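Local coordinates for NlpC/P60 domain-containing protein (Mycobacterium avium subsp. paratuberculosis, PDB 3GT2), which is of unproven function but belongs to the NlpC/P60 (C40) peptidase family, whose members are generally cysteine peptidases, and is represented here by its P60 domain, at residues 27-32 with 39-44. Residues are numbered along the deposited sequence; the frame is centred on the assembly and turned at random.
With SO4 (sulfate ion), chain B.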
loop_
_atom_site.group_PDB
_atom_site.type_symbol
_atom_site.label_atom_id
_atom_site.label_comp_id
_atom_site.label_asym_id
_atom_site.label_seq_id
_atom_site.Cartn_x
_atom_site.Cartn_y
_atom_site.Cartn_z
ATOM N N ARG A 27 1.087 -11.814 3.208
ATOM C CA ARG A 27 -0.122 -12.463 2.692
ATOM C C ARG A 27 -0.739 -13.367 3.753
ATOM O O ARG A 27 -0.029 -14.133 4.406
ATOM C CB ARG A 27 0.184 -13.286 1.438
ATOM C CG ARG A 27 0.318 -12.456 0.159
ATOM C CD ARG A 27 0.826 -13.301 -1.003
ATOM N NE ARG A 27 2.239 -13.664 -0.854
ATOM C CZ ARG A 27 2.915 -14.419 -1.719
ATOM N NH1 ARG A 27 2.310 -14.907 -2.795
ATOM N NH2 ARG A 27 4.196 -14.695 -1.504
ATOM N N GLY A 28 -2.052 -13.272 3.929
ATOM C CA GLY A 28 -2.745 -14.085 4.914
ATOM C C GLY A 28 -2.981 -13.408 6.251
ATOM O O GLY A 28 -3.811 -13.865 7.042
ATOM N N VAL A 29 -2.259 -12.324 6.534
ATOM C CA VAL A 29 -2.480 -11.627 7.794
ATOM C C VAL A 29 -3.873 -11.024 7.731
ATOM O O VAL A 29 -4.255 -10.459 6.716
ATOM C CB VAL A 29 -1.418 -10.524 8.043
ATOM C CG1 VAL A 29 -1.811 -9.652 9.228
ATOM C CG2 VAL A 29 -0.037 -11.145 8.250
ATOM N N PRO A 30 -4.653 -11.159 8.809
ATOM C CA PRO A 30 -6.046 -10.700 8.794
ATOM C C PRO A 30 -6.195 -9.190 8.758
ATOM O O PRO A 30 -5.327 -8.462 9.238
ATOM C CB PRO A 30 -6.596 -11.213 10.137
ATOM C CG PRO A 30 -5.637 -12.275 10.567
ATOM C CD PRO A 30 -4.312 -11.841 10.074
ATOM N N PHE A 31 -7.305 -8.723 8.191
ATOM C CA PHE A 31 -7.702 -7.335 8.333
ATOM C C PHE A 31 -7.956 -7.000 9.788
ATOM O O PHE A 31 -8.595 -7.769 10.508
ATOM C CB PHE A 31 -8.979 -7.063 7.534
ATOM C CG PHE A 31 -9.578 -5.713 7.782
ATOM C CD1 PHE A 31 -9.033 -4.580 7.194
ATOM C CD2 PHE A 31 -10.691 -5.571 8.585
ATOM C CE1 PHE A 31 -9.582 -3.335 7.413
ATOM C CE2 PHE A 31 -11.245 -4.319 8.811
ATOM C CZ PHE A 31 -10.690 -3.204 8.220
ATOM N N SER A 32 -7.446 -5.851 10.213
ATOM C CA SER A 32 -7.821 -5.272 11.493
ATOM C C SER A 32 -8.004 -3.778 11.343
ATOM O O SER A 32 -7.086 -3.063 10.932
ATOM C CB SER A 32 -6.772 -5.541 12.563
ATOM O OG SER A 32 -7.197 -4.971 13.783
ATOM N N ASN A 39 6.218 -1.375 11.918
ATOM C CA ASN A 39 6.904 -2.508 12.535
ATOM C C ASN A 39 6.199 -3.847 12.345
ATOM O O ASN A 39 6.709 -4.892 12.750
ATOM C CB ASN A 39 7.145 -2.235 14.019
ATOM C CG ASN A 39 8.164 -1.132 14.245
ATOM O OD1 ASN A 39 9.243 -1.137 13.647
ATOM N ND2 ASN A 39 7.820 -0.173 15.100
ATOM N N GLY A 40 5.030 -3.813 11.719
ATOM C CA GLY A 40 4.270 -5.023 11.478
ATOM C C GLY A 40 2.833 -4.879 11.929
ATOM O O GLY A 40 2.394 -3.784 12.281
ATOM N N PRO A 41 2.087 -5.991 11.901
ATOM C CA PRO A 41 0.673 -6.026 12.277
ATOM C C PRO A 41 0.524 -5.744 13.761
ATOM O O PRO A 41 1.401 -6.138 14.525
ATOM C CB PRO A 41 0.263 -7.483 12.022
ATOM C CG PRO A 41 1.423 -8.163 11.409
ATOM C CD PRO A 41 2.631 -7.321 11.587
ATOM N N THR A 42 -0.568 -5.095 14.151
ATOM C CA THR A 42 -0.869 -4.841 15.558
ATOM C C THR A 42 -2.370 -4.871 15.785
ATOM O O THR A 42 -3.151 -4.956 14.835
ATOM C CB THR A 42 -0.348 -3.459 15.991
ATOM O OG1 THR A 42 -1.170 -2.427 15.425
ATOM C CG2 THR A 42 1.095 -3.256 15.539
ATOM N N ARG A 43 -2.797 -4.803 17.045
ATOM C CA ARG A 43 -4.219 -4.609 17.301
ATOM C C ARG A 43 -4.663 -3.262 16.730
ATOM O O ARG A 43 -3.869 -2.330 16.623
ATOM C CB ARG A 43 -4.529 -4.692 18.799
ATOM C CG ARG A 43 -4.355 -6.083 19.359
ATOM C CD ARG A 43 -4.700 -6.125 20.836
ATOM N NE ARG A 43 -3.933 -5.142 21.586
ATOM C CZ ARG A 43 -4.142 -4.854 22.868
ATOM N NH1 ARG A 43 -5.102 -5.477 23.538
ATOM N NH2 ARG A 43 -3.396 -3.936 23.474
ATOM N N GLY A 44 -5.928 -3.175 16.335
ATOM C CA GLY A 44 -6.470 -1.930 15.834
ATOM C C GLY A 44 -7.315 -1.248 16.889
ATOM O O GLY A 44 -7.092 -1.426 18.091
HETATM S S SO4 B . -0.842 -3.170 20.157
HETATM O O1 SO4 B . -1.310 -3.204 21.541
HETATM O O2 SO4 B . 0.606 -3.346 20.113
HETATM O O3 SO4 B . -1.489 -4.246 19.417
HETATM O O4 SO4 B . -1.170 -1.887 19.548
#
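V29 and P41 meet at the surface of this NlpC/P60 domain, where the loop that follows helix 7-24 runs beside the short strand 42-43. CG1 of V29 rests 4.1 Å from CB of P41, the two side chains crossing at about a right angle. A chi1 of 170° sets CG1 opposite the backbone N of V29 and brings this methyl, not CG2, to the proline. F54 touches both side chains and V52 lies against the proline, making a small apolar cluster; Q26 touches P41 as well. Farther along, S32 OG approaches the other backbone, 3.4 Å from G44 N and 3.7 Å from G44 CA. Its firm partner is the carbonyl of T51, so this buried hydroxyl has an acceptor on a third piece of chain.

Backbone bonds from G28 and V29 to V122, F31 to D120, and P30 and S32 to F54 fix the course of 27-32, while the weakly bonded strand 42-43 pairs antiparallel with 52-53. The side chains of T42 and R43 start out away from 27-32. T42 OG1 donates to R43 O at 3.0 Å, from 37° above the carbonyl plane, and accepts from G36 N in the intervening loop. The R43 chain, bent at chi3 (-55°), brings the edge of its guanidinium to a sulfate probably derived from the crystallisation liquor. R43 N grips O3 of the ion at 2.8 Å, and NE reaches O3 weakly at 3.4 Å; NE and NH2 share O1, the NH2 bond being 2.9 Å long.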